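Local coordinates for protein fluoroacetyl-CoA thioesterase (Streptomyces cattleya, PDB 3KVU) that hydrolyses fluoroacetyl-CoA to fluoroacetate and CoA, and so confers resistance to fluoroacetate on the organism that makes it, at residues Glu65-Thr70 against His118-Ile123; Gly43-Leu48 against Val74-Ala79; Thr22-Tyr27 against Phe36-Ala41. The protein carries 1 engineered substitution. All blocks are in the same frame, centred on the assembly; numbering follows the deposited sequence.

Interaction 1. Residues Glu65-Thr70 against His118-Ile123; sequences EGSLGT and HERAVI. With ACO (acetyl coenzyme *a), chain F.
R120 leaves its backbone with CG beside the backbone N and then bends at chi3 (54°), which folds the guanidinium back across the neighbouring strand to S67. The hydroxyl of S67 stands between its own backbone N and carbonyl carbon (chi1 80°), and there it meets the side of the guanidinium. NE and NH2 of R120 both donate to S67 OG, each at 3.0 Å. The oxygen lies near the guanidinium plane, so this side-on grip limits rotation of the group. NH2 also makes a weak bond to S67 O. One face of the guanidinium covers the backbone from L68 C to G69 N.

The backbones pair as antiparallel strands of the hotdog fold, strand 65-75 against strand 112-124. G66 with I123 and L68 with A121 are the hydrogen-bonded pairs. G66 N donates to I123 O at 2.8 Å, and A121 N to L68 O at 2.8 Å. S67 with V122 and G69 with R120 are the non-hydrogen-bonded pairs. S67 and R120 face helix 42-57, where R120 touches V54 and M57.

L68, A121 and I123 line the other face of the sheet. L68 CG packs on I123 CD1 at 4.1 Å, the two side chains crossing at about a right angle. F128 of helix 125-135 touches both. This face meets the acetyl-CoA of chain F: A121 CB lies 3.7 Å from CDP of its pantetheine arm. G69 and R120 belong to the substrate site. From the S67 face, the end of R120 also nears the ligand: R120 NH1 is 4.0 Å from the acetyl carbon CH3. At the far end T70 N donates to E119 O at 2.8 Å. The E119 carboxylate forms a salt bridge with R99 on strand 99-107.

Interaction 2. Residues Gly43-Leu48 against Val74-Ala79; sequences GFMVGL and VTHTAA. With ACO (acetyl coenzyme *a), chain E.
M45 lays its thioether over one face of the H76 imidazole. This joins helix 42-57, the central helix that the sheet of the hotdog fold wraps around, to the residue just past the end of strand 65-75. Both residues are buried. M45 SD stands 3.8 Å from the centroid of the H76 ring and 14° off the ring normal, a sulfur-aromatic contact over the face. The methyl CE of M45 is also 3.8 Å from that centroid, and makes a CH-pi contact. The side chain of M45 runs extended as far as SD and then bends at chi3 (64°). This sets CE above H76 CG, where it also touches T75 O at 3.6 Å. The two side chains run alongside each other, pointing opposite ways.

The opposite face of the H76 ring carries the pantetheine arm of the acetyl-CoA of chain E. N4P and C3P of the arm lie over this face, off centre, with C3P 3.5 Å from H76 CE1. The imidazole is thus sandwiched between protein and ligand. H76 is an active-site residue, as is S42, whose OG is hydrogen-bonded to H76 ND1. That bond and the two covered faces probably hold the ring in place beside the pantetheine arm. F40 packs on M45 as well.

At the next residue, V46, the contact is apolar. V46 turns a branch to the strand, beside the active-site residue E50. V74 and T75 also pair with an antiparallel strand of the second subunit, so the sheet continues across the dimer interface. I72 of the second subunit packs on V74. Within the chain, the methyl V46 CG2 lies 4.3 Å from V74 CG2.

Interaction 3. Residues Thr22-Tyr27 against Phe36-Ala41; sequences TVRHLY and FPEVFA. With ACO (acetyl coenzyme *a), chain E.
The two backbones touch in a single bridge, T22 with F40, and V23 N donates to V39 O at 3.0 Å. E38 is the centre of an inverse gamma turn just before this point.

Its side chain bends at chi2 (-88°) and brings the carboxylate back to the other segment. T22 OG1 donates to E38 OE2 at 2.6 Å, from above the carboxylate plane. R24 NH1 reaches E38 OE1 at 3.3 Å in a salt bridge whose hydrogen bond is weak. A water donates to E38 OE2 and to P37 O, and joins turn and carboxylate. R24, at the end of this polar group, is exposed, whereas T22 is buried.

V23 makes the apolar side. Its CG1 packs obliquely against the F36 ring, 3.6 Å from CD2. Its other branch, CG2, points to A41 CB at 4.1 Å and to the acetyl oxygen O of the acetyl-CoA of chain E at 3.2 Å. A41 CA also approaches that oxygen, so V23 and A41 border the acyl end of the pocket.

F33 meets the F36 ring edge-to-face. S67 of the second subunit packs on F36. A41 takes the N-cap position of helix 42-57, whose F44 packs on L26 of the short, weakly bonded helix 23-26.

In the fold
Interactions 1 and 2 share strand 65-75 but lie on opposite sides of the chain's centre, their centres 19 Å apart. Interaction 1 is a buried strand ladder held mostly by backbone bonds and one arginine grip. Interaction 2 is also buried, but side chains join helix to strand there through sulfur, ring and methyl contacts. Interaction 3 is made of loop and a short helix. It joins a charged group, with R24 exposed, to a buried apolar patch at V23 and A41. It touches interaction 2 through F40 and F44, and both border the acetyl-CoA of chain E. Interaction 1 meets a different acetyl-CoA, that of chain F. All three contact the second subunit.

Interaction 1. Residues Glu65-Thr70 against His118-Ile123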
loop_
_atom_site.group_PDB
_atom_site.type_symbol
_atom_site.label_atom_id
_atom_site.label_comp_id
_atom_site.label_asym_id
_atom_site.label_seq_id
_atom_site.Cartn_x
_atom_site.Cartn_y
_atom_site.Cartn_z
ATOM N N GLU A 65 -17.423 17.074 -1.383
ATOM C CA GLU A 65 -16.891 16.054 -0.529
ATOM C C GLU A 65 -15.897 15.148 -1.273
ATOM O O GLU A 65 -15.925 14.985 -2.505
ATOM C CB GLU A 65 -17.995 15.232 0.119
ATOM C CG GLU A 65 -18.636 15.905 1.325
ATOM C CD GLU A 65 -19.695 15.066 1.927
ATOM O OE1 GLU A 65 -20.118 14.110 1.256
ATOM O OE2 GLU A 65 -20.091 15.303 3.108
ATOM N N GLY A 66 -14.986 14.585 -0.496
ATOM C CA GLY A 66 -14.048 13.592 -0.995
ATOM C C GLY A 66 -13.737 12.673 0.147
ATOM O O GLY A 66 -14.436 12.713 1.202
ATOM N N SER A 67 -12.667 11.878 -0.024
ATOM C CA SER A 67 -12.160 11.039 1.079
ATOM C C SER A 67 -10.687 10.636 0.936
ATOM O O SER A 67 -10.066 10.675 -0.168
ATOM C CB SER A 67 -12.945 9.754 1.210
ATOM O OG SER A 67 -12.404 8.916 0.207
ATOM N N LEU A 68 -10.154 10.225 2.059
ATOM C CA LEU A 68 -8.739 9.783 2.174
ATOM C C LEU A 68 -8.726 8.454 2.954
ATOM O O LEU A 68 -9.521 8.260 3.841
ATOM C CB LEU A 68 -7.907 10.871 2.912
ATOM C CG LEU A 68 -7.879 12.305 2.294
ATOM C CD1 LEU A 68 -7.107 13.296 3.134
ATOM C CD2 LEU A 68 -7.373 12.391 0.846
ATOM N N GLY A 69 -7.817 7.539 2.620
ATOM C CA GLY A 69 -7.579 6.351 3.501
ATOM C C GLY A 69 -6.861 6.616 4.788
ATOM O O GLY A 69 -5.884 7.301 4.822
ATOM N N THR A 70 -7.358 6.088 5.876
ATOM C CA THR A 70 -6.827 6.421 7.132
ATOM C C THR A 70 -6.222 5.203 7.761
ATOM O O THR A 70 -5.376 5.362 8.614
ATOM C CB THR A 70 -7.899 7.055 7.991
ATOM O OG1 THR A 70 -9.081 6.288 7.849
ATOM C CG2 THR A 70 -8.238 8.445 7.461
ATOM N N HIS A 118 -9.980 -1.853 5.528
ATOM C CA HIS A 118 -9.512 -0.532 5.109
ATOM C C HIS A 118 -10.454 0.515 5.648
ATOM O O HIS A 118 -11.663 0.315 5.632
ATOM C CB HIS A 118 -9.470 -0.427 3.602
ATOM C CG HIS A 118 -9.051 0.918 3.066
ATOM N ND1 HIS A 118 -9.841 1.663 2.203
ATOM C CD2 HIS A 118 -7.934 1.654 3.268
ATOM C CE1 HIS A 118 -9.200 2.759 1.843
ATOM N NE2 HIS A 118 -8.037 2.779 2.481
ATOM N N GLU A 119 -9.902 1.646 6.106
ATOM C CA GLU A 119 -10.705 2.730 6.718
ATOM C C GLU A 119 -10.561 3.973 5.867
ATOM O O GLU A 119 -9.451 4.239 5.318
ATOM C CB GLU A 119 -10.288 3.028 8.164
ATOM C CG GLU A 119 -11.318 3.906 8.877
ATOM C CD GLU A 119 -10.829 4.528 10.078
ATOM O OE1 GLU A 119 -9.865 5.323 9.950
ATOM O OE2 GLU A 119 -11.440 4.257 11.150
ATOM N N ARG A 120 -11.675 4.666 5.603
ATOM C CA ARG A 120 -11.557 5.968 4.937
ATOM C C ARG A 120 -12.229 7.077 5.731
ATOM O O ARG A 120 -13.072 6.815 6.586
ATOM C CB ARG A 120 -12.004 6.004 3.452
ATOM C CG ARG A 120 -11.659 4.780 2.652
ATOM C CD ARG A 120 -12.012 4.944 1.204
ATOM N NE ARG A 120 -11.453 6.134 0.562
ATOM C CZ ARG A 120 -10.182 6.318 0.183
ATOM N NH1 ARG A 120 -9.247 5.376 0.366
ATOM N NH2 ARG A 120 -9.828 7.450 -0.426
ATOM N N ALA A 121 -11.803 8.312 5.498
ATOM C CA ALA A 121 -12.428 9.440 6.194
ATOM C C ALA A 121 -13.058 10.350 5.160
ATOM O O ALA A 121 -12.392 10.697 4.166
ATOM C CB ALA A 121 -11.400 10.204 6.999
ATOM N N VAL A 122 -14.340 10.717 5.348
ATOM C CA VAL A 122 -14.930 11.630 4.366
ATOM C C VAL A 122 -14.405 13.038 4.661
ATOM O O VAL A 122 -14.414 13.457 5.814
ATOM C CB VAL A 122 -16.457 11.633 4.411
ATOM C CG1 VAL A 122 -16.967 12.701 3.522
ATOM C CG2 VAL A 122 -16.997 10.317 3.986
ATOM N N ILE A 123 -13.959 13.748 3.648
ATOM C CA ILE A 123 -13.475 15.095 3.878
ATOM C C ILE A 123 -14.163 16.128 2.975
ATOM O O ILE A 123 -14.788 15.757 1.989
ATOM C CB ILE A 123 -11.988 15.212 3.593
ATOM C CG1 ILE A 123 -11.693 14.691 2.159
ATOM C CG2 ILE A 123 -11.208 14.632 4.809
ATOM C CD1 ILE A 123 -10.457 15.326 1.411
HETATM N N1A ACO F . -2.810 17.032 8.776
HETATM C C2A ACO F . -3.805 17.464 7.984
HETATM N N3A ACO F . -4.958 18.014 8.458
HETATM C C4A ACO F . -5.225 18.182 9.792
HETATM C C5A ACO F . -4.168 17.725 10.721
HETATM C C6A ACO F . -2.928 17.131 10.127
HETATM N N6A ACO F . -1.928 16.695 10.928
HETATM N N7A ACO F . -4.632 17.974 11.966
HETATM C C8A ACO F . -5.865 18.542 11.853
HETATM N N9A ACO F . -6.234 18.697 10.556
HETATM C C1B ACO F . -7.577 19.271 10.118
HETATM C C2B ACO F . -8.016 20.737 10.400
HETATM O O2B ACO F . -8.258 21.111 11.771
HETATM C C3B ACO F . -9.260 20.884 9.510
HETATM O O3B ACO F . -10.433 20.350 10.174
HETATM P P3B ACO F . -11.946 20.964 10.187
HETATM O O7A ACO F . -11.613 22.446 10.196
HETATM O O8A ACO F . -12.610 20.389 8.944
HETATM O O9A ACO F . -12.669 20.488 11.442
HETATM C C4B ACO F . -8.831 20.065 8.265
HETATM O O4B ACO F . -7.828 19.110 8.712
HETATM C C5B ACO F . -9.907 19.438 7.318
HETATM O O5B ACO F . -10.653 18.307 7.822
HETATM P P1A ACO F . -10.024 16.839 8.179
HETATM O O1A ACO F . -8.737 16.782 7.391
HETATM O O2A ACO F . -11.116 15.848 7.852
HETATM O O3A ACO F . -9.752 16.831 9.826
HETATM P P2A ACO F . -9.109 15.795 10.966
HETATM O O4A ACO F . -10.188 14.870 11.493
HETATM O O5A ACO F . -8.323 16.607 12.006
HETATM O O6A ACO F . -8.041 14.758 10.311
HETATM C CBP ACO F . -8.103 13.638 8.162
HETATM C CCP ACO F . -8.488 13.578 9.642
HETATM C CDP ACO F . -8.540 12.527 7.211
HETATM C CEP ACO F . -7.132 14.710 7.676
HETATM C CAP ACO F . -6.936 12.643 8.422
HETATM O OAP ACO F . -6.466 12.473 9.768
HETATM C C9P ACO F . -5.707 12.746 7.580
HETATM O O9P ACO F . -5.213 13.739 7.028
HETATM N N8P ACO F . -5.234 11.519 7.528
HETATM C C7P ACO F . -4.097 11.062 6.804
HETATM C C6P ACO F . -4.250 11.788 5.497
HETATM C C5P ACO F . -3.964 10.786 4.453
HETATM O O5P ACO F . -4.399 9.662 4.635
HETATM N N4P ACO F . -3.287 11.193 3.401
HETATM C C3P ACO F . -2.908 10.338 2.279
HETATM C C2P ACO F . -3.879 9.196 2.230
HETATM S S1P ACO F . -4.662 9.424 0.676
HETATM C C ACO F . -4.768 7.962 -0.040
HETATM O O ACO F . -4.148 7.875 -1.061
HETATM C CH3 ACO F . -5.584 6.871 0.548
#

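Interaction 2. Residues Gly43-Leu48 against Val74-Ala79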
loop_
_atom_site.group_PDB
_atom_site.type_symbol
_atom_site.label_atom_id
_atom_site.label_comp_id
_atom_site.label_asym_id
_atom_site.label_seq_id
_atom_site.Cartn_x
_atom_site.Cartn_y
_atom_site.Cartn_z
ATOM N N GLY A 43 1.853 -2.375 -2.612
ATOM C CA GLY A 43 1.385 -1.013 -2.643
ATOM C C GLY A 43 0.366 -0.735 -3.735
ATOM O O GLY A 43 -0.604 0.006 -3.486
ATOM N N PHE A 44 0.654 -1.207 -4.952
ATOM C CA PHE A 44 -0.284 -1.201 -6.055
ATOM C C PHE A 44 -1.567 -1.976 -5.738
ATOM O O PHE A 44 -2.656 -1.581 -6.161
ATOM C CB PHE A 44 0.344 -1.758 -7.290
ATOM C CG PHE A 44 1.216 -0.794 -7.972
ATOM C CD1 PHE A 44 0.771 0.519 -8.206
ATOM C CD2 PHE A 44 2.476 -1.132 -8.308
ATOM C CE1 PHE A 44 1.602 1.440 -8.801
ATOM C CE2 PHE A 44 3.328 -0.216 -8.923
ATOM C CZ PHE A 44 2.890 1.078 -9.170
ATOM N N MET A 45 -1.449 -3.052 -4.974
ATOM C CA MET A 45 -2.607 -3.786 -4.509
ATOM C C MET A 45 -3.430 -3.026 -3.524
ATOM O O MET A 45 -4.643 -2.906 -3.717
ATOM C CB MET A 45 -2.246 -5.141 -3.913
ATOM C CG MET A 45 -3.439 -5.941 -3.604
ATOM S SD MET A 45 -3.134 -7.503 -2.713
ATOM C CE MET A 45 -2.462 -6.906 -1.140
ATOM N N VAL A 46 -2.796 -2.539 -2.453
ATOM C CA VAL A 46 -3.395 -1.538 -1.584
ATOM C C VAL A 46 -4.170 -0.437 -2.366
ATOM O O VAL A 46 -5.285 -0.121 -2.008
ATOM C CB VAL A 46 -2.298 -0.911 -0.586
ATOM C CG1 VAL A 46 -2.758 0.425 -0.007
ATOM C CG2 VAL A 46 -2.021 -1.847 0.551
ATOM N N GLY A 47 -3.557 0.149 -3.408
ATOM C CA GLY A 47 -4.148 1.231 -4.154
ATOM C C GLY A 47 -5.381 0.838 -4.940
ATOM O O GLY A 47 -6.231 1.695 -5.235
ATOM N N LEU A 48 -5.440 -0.467 -5.283
ATOM C CA LEU A 48 -6.582 -1.101 -5.941
ATOM C C LEU A 48 -7.686 -1.376 -4.988
ATOM O O LEU A 48 -8.843 -1.060 -5.274
ATOM C CB LEU A 48 -6.175 -2.392 -6.659
ATOM C CG LEU A 48 -7.168 -3.039 -7.660
ATOM C CD1 LEU A 48 -7.413 -2.114 -8.846
ATOM C CD2 LEU A 48 -6.652 -4.464 -8.123
ATOM N N VAL A 74 -3.993 -5.563 5.563
ATOM C CA VAL A 74 -4.304 -6.625 4.615
ATOM C C VAL A 74 -3.171 -7.641 4.669
ATOM O O VAL A 74 -2.012 -7.305 5.075
ATOM C CB VAL A 74 -4.455 -6.105 3.154
ATOM C CG1 VAL A 74 -5.777 -5.228 2.974
ATOM C CG2 VAL A 74 -3.341 -5.289 2.817
ATOM N N THR A 75 -3.481 -8.867 4.242
ATOM C CA THR A 75 -2.437 -9.861 3.867
ATOM C C THR A 75 -2.190 -9.781 2.360
ATOM O O THR A 75 -2.964 -9.197 1.630
ATOM C CB THR A 75 -2.951 -11.212 4.202
ATOM O OG1 THR A 75 -4.172 -11.396 3.503
ATOM C CG2 THR A 75 -3.237 -11.302 5.686
ATOM N N HIS A 76 -1.058 -10.274 1.906
ATOM C CA HIS A 76 -0.798 -10.446 0.539
ATOM C C HIS A 76 -0.300 -11.943 0.519
ATOM O O HIS A 76 0.870 -12.267 0.808
ATOM C CB HIS A 76 0.235 -9.436 0.093
ATOM C CG HIS A 76 0.275 -9.275 -1.390
ATOM N ND1 HIS A 76 0.976 -8.268 -2.012
ATOM C CD2 HIS A 76 -0.355 -9.970 -2.374
ATOM C CE1 HIS A 76 0.838 -8.388 -3.324
ATOM N NE2 HIS A 76 0.037 -9.422 -3.565
ATOM N N THR A 77 -1.222 -12.850 0.229
ATOM C CA THR A 77 -0.977 -14.279 0.377
ATOM C C THR A 77 -0.664 -15.129 -0.848
ATOM O O THR A 77 -0.384 -16.319 -0.699
ATOM C CB THR A 77 -2.106 -14.898 1.168
ATOM O OG1 THR A 77 -3.326 -14.742 0.433
ATOM C CG2 THR A 77 -2.209 -14.122 2.393
ATOM N N ALA A 78 -0.679 -14.515 -2.029
ATOM C CA ALA A 78 -0.237 -15.156 -3.241
ATOM C C ALA A 78 0.126 -14.048 -4.189
ATOM O O ALA A 78 -0.179 -12.887 -3.946
ATOM C CB ALA A 78 -1.339 -16.061 -3.819
ATOM N N ALA A 79 0.771 -14.387 -5.282
ATOM C CA ALA A 79 1.478 -13.423 -6.051
ATOM C C ALA A 79 1.001 -13.359 -7.533
ATOM O O ALA A 79 0.517 -14.378 -8.079
ATOM C CB ALA A 79 2.975 -13.725 -5.925
HETATM C CAP ACO E . 2.217 -16.449 1.171
HETATM O OAP ACO E . 1.743 -15.643 2.301
HETATM C C9P ACO E . 3.056 -15.775 0.085
HETATM O O9P ACO E . 4.216 -16.153 -0.076
HETATM N N8P ACO E . 2.486 -14.801 -0.647
HETATM C C7P ACO E . 3.001 -14.008 -1.745
HETATM C C6P ACO E . 2.753 -12.560 -1.360
HETATM C C5P ACO E . 3.142 -11.605 -2.477
HETATM O O5P ACO E . 2.903 -11.747 -3.650
HETATM N N4P ACO E . 3.775 -10.479 -2.280
HETATM C C3P ACO E . 4.044 -9.777 -3.515
HETATM C C2P ACO E . 4.324 -8.392 -3.062
HETATM S S1P ACO E . 6.057 -8.087 -3.063
HETATM C C ACO E . 5.770 -6.542 -2.646
HETATM O O ACO E . 5.621 -5.719 -3.533
HETATM C CH3 ACO E . 5.634 -6.375 -1.166
#

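Interaction 3. Residues Thr22-Tyr27 against Phe36-Ala41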
loop_
_atom_site.group_PDB
_atom_site.type_symbol
_atom_site.label_atom_id
_atom_site.label_comp_id
_atom_site.label_asym_id
_atom_site.label_seq_id
_atom_site.Cartn_x
_atom_site.Cartn_y
_atom_site.Cartn_z
ATOM N N THR A 22 4.247 -3.648 -11.216
ATOM C CA THR A 22 5.078 -4.575 -10.509
ATOM C C THR A 22 5.965 -3.809 -9.622
ATOM O O THR A 22 6.182 -2.617 -9.838
ATOM C CB THR A 22 5.805 -5.526 -11.457
ATOM O OG1 THR A 22 6.714 -4.806 -12.284
ATOM C CG2 THR A 22 4.788 -6.180 -12.362
ATOM N N VAL A 23 6.423 -4.483 -8.571
ATOM C CA VAL A 23 7.312 -3.967 -7.536
ATOM C C VAL A 23 8.286 -2.878 -7.962
ATOM O O VAL A 23 8.419 -1.918 -7.318
ATOM C CB VAL A 23 8.135 -5.096 -6.916
ATOM C CG1 VAL A 23 9.098 -4.560 -5.957
ATOM C CG2 VAL A 23 7.278 -6.120 -6.294
ATOM N N ARG A 24 8.997 -3.056 -9.029
ATOM C CA ARG A 24 9.968 -2.065 -9.444
ATOM C C ARG A 24 9.406 -0.754 -9.950
ATOM O O ARG A 24 10.144 0.212 -10.121
ATOM C CB ARG A 24 10.890 -2.640 -10.503
ATOM C CG ARG A 24 10.159 -3.344 -11.580
ATOM C CD ARG A 24 11.089 -3.631 -12.663
ATOM N NE ARG A 24 11.365 -2.406 -13.367
ATOM C CZ ARG A 24 11.237 -2.248 -14.678
ATOM N NH1 ARG A 24 10.841 -3.264 -15.425
ATOM N NH2 ARG A 24 11.505 -1.071 -15.235
ATOM N N HIS A 25 8.129 -0.723 -10.284
ATOM C CA HIS A 25 7.513 0.515 -10.752
ATOM C C HIS A 25 6.917 1.337 -9.586
ATOM O O HIS A 25 6.612 2.490 -9.752
ATOM C CB HIS A 25 6.453 0.237 -11.850
ATOM C CG HIS A 25 7.005 -0.398 -13.088
ATOM N ND1 HIS A 25 7.615 0.328 -14.095
ATOM C CD2 HIS A 25 7.095 -1.704 -13.458
ATOM C CE1 HIS A 25 8.039 -0.499 -15.041
ATOM N NE2 HIS A 25 7.746 -1.737 -14.671
ATOM N N LEU A 26 6.722 0.709 -8.428
ATOM C CA LEU A 26 6.271 1.413 -7.246
ATOM C C LEU A 26 7.365 2.357 -6.831
ATOM O O LEU A 26 7.137 3.563 -6.593
ATOM C CB LEU A 26 5.968 0.488 -6.117
ATOM C CG LEU A 26 5.141 1.223 -5.055
ATOM C CD1 LEU A 26 3.791 1.688 -5.621
ATOM C CD2 LEU A 26 4.934 0.343 -3.971
ATOM N N TYR A 27 8.576 1.828 -6.777
ATOM C CA TYR A 27 9.690 2.696 -6.470
ATOM C C TYR A 27 10.823 2.519 -7.425
ATOM O O TYR A 27 11.774 1.783 -7.137
ATOM C CB TYR A 27 10.123 2.479 -5.049
ATOM C CG TYR A 27 9.325 3.314 -4.063
ATOM C CD1 TYR A 27 9.711 4.644 -3.750
ATOM C CD2 TYR A 27 8.207 2.781 -3.438
ATOM C CE1 TYR A 27 8.990 5.386 -2.782
ATOM C CE2 TYR A 27 7.495 3.501 -2.512
ATOM C CZ TYR A 27 7.898 4.811 -2.187
ATOM O OH TYR A 27 7.122 5.483 -1.296
ATOM N N PHE A 36 13.657 -7.266 -8.055
ATOM C CA PHE A 36 12.558 -8.085 -7.559
ATOM C C PHE A 36 11.897 -8.850 -8.725
ATOM O O PHE A 36 12.029 -8.424 -9.851
ATOM C CB PHE A 36 11.533 -7.182 -6.871
ATOM C CG PHE A 36 11.593 -7.207 -5.347
ATOM C CD1 PHE A 36 12.720 -6.790 -4.673
ATOM C CD2 PHE A 36 10.470 -7.588 -4.600
ATOM C CE1 PHE A 36 12.752 -6.808 -3.273
ATOM C CE2 PHE A 36 10.495 -7.637 -3.231
ATOM C CZ PHE A 36 11.650 -7.228 -2.559
ATOM N N PRO A 37 11.167 -9.954 -8.451
ATOM C CA PRO A 37 10.329 -10.592 -9.494
ATOM C C PRO A 37 9.315 -9.589 -10.054
ATOM O O PRO A 37 8.826 -8.703 -9.296
ATOM C CB PRO A 37 9.543 -11.646 -8.735
ATOM C CG PRO A 37 10.193 -11.809 -7.435
ATOM C CD PRO A 37 11.052 -10.625 -7.151
ATOM N N GLU A 38 9.001 -9.689 -11.346
ATOM C CA GLU A 38 7.887 -8.920 -11.873
ATOM C C GLU A 38 6.514 -9.475 -11.460
ATOM O O GLU A 38 5.842 -10.235 -12.204
ATOM C CB GLU A 38 8.034 -8.791 -13.367
ATOM C CG GLU A 38 9.298 -8.096 -13.757
ATOM C CD GLU A 38 9.130 -6.621 -13.806
ATOM O OE1 GLU A 38 9.123 -6.049 -14.917
ATOM O OE2 GLU A 38 9.026 -5.998 -12.737
ATOM N N VAL A 39 6.115 -9.130 -10.225
ATOM C CA VAL A 39 4.788 -9.397 -9.723
ATOM C C VAL A 39 4.203 -8.066 -9.225
ATOM O O VAL A 39 4.951 -7.099 -9.049
ATOM C CB VAL A 39 4.729 -10.490 -8.656
ATOM C CG1 VAL A 39 5.207 -11.806 -9.275
ATOM C CG2 VAL A 39 5.545 -10.111 -7.366
ATOM N N PHE A 40 2.859 -8.043 -9.133
ATOM C CA PHE A 40 2.021 -7.002 -8.550
ATOM C C PHE A 40 2.472 -6.596 -7.127
ATOM O O PHE A 40 2.380 -7.372 -6.154
ATOM C CB PHE A 40 0.568 -7.542 -8.509
ATOM C CG PHE A 40 -0.548 -6.463 -8.420
ATOM C CD1 PHE A 40 -0.460 -5.244 -9.099
ATOM C CD2 PHE A 40 -1.717 -6.737 -7.710
ATOM C CE1 PHE A 40 -1.515 -4.268 -9.010
ATOM C CE2 PHE A 40 -2.751 -5.768 -7.627
ATOM C CZ PHE A 40 -2.625 -4.527 -8.298
ATOM N N ALA A 41 2.925 -5.355 -6.999
ATOM C CA ALA A 41 3.415 -4.872 -5.727
ATOM C C ALA A 41 2.318 -4.812 -4.583
ATOM O O ALA A 41 1.134 -4.572 -4.865
ATOM C CB ALA A 41 4.048 -3.579 -5.980
HETATM C CAP ACO E . 2.217 -16.449 1.171
HETATM O OAP ACO E . 1.743 -15.643 2.301
HETATM C C9P ACO E . 3.056 -15.775 0.085
HETATM O O9P ACO E . 4.216 -16.153 -0.076
HETATM N N8P ACO E . 2.486 -14.801 -0.647
HETATM C C7P ACO E . 3.001 -14.008 -1.745
HETATM C C6P ACO E . 2.753 -12.560 -1.360
HETATM C C5P ACO E . 3.142 -11.605 -2.477
HETATM O O5P ACO E . 2.903 -11.747 -3.650
HETATM N N4P ACO E . 3.775 -10.479 -2.280
HETATM C C3P ACO E . 4.044 -9.777 -3.515
HETATM C C2P ACO E . 4.324 -8.392 -3.062
HETATM S S1P ACO E . 6.057 -8.087 -3.063
HETATM C C ACO E . 5.770 -6.542 -2.646
HETATM O O ACO E . 5.621 -5.719 -3.533
HETATM C CH3 ACO E . 5.634 -6.375 -1.166
HETATM O O HOH W 1 9.037 -6.299 -10.004
#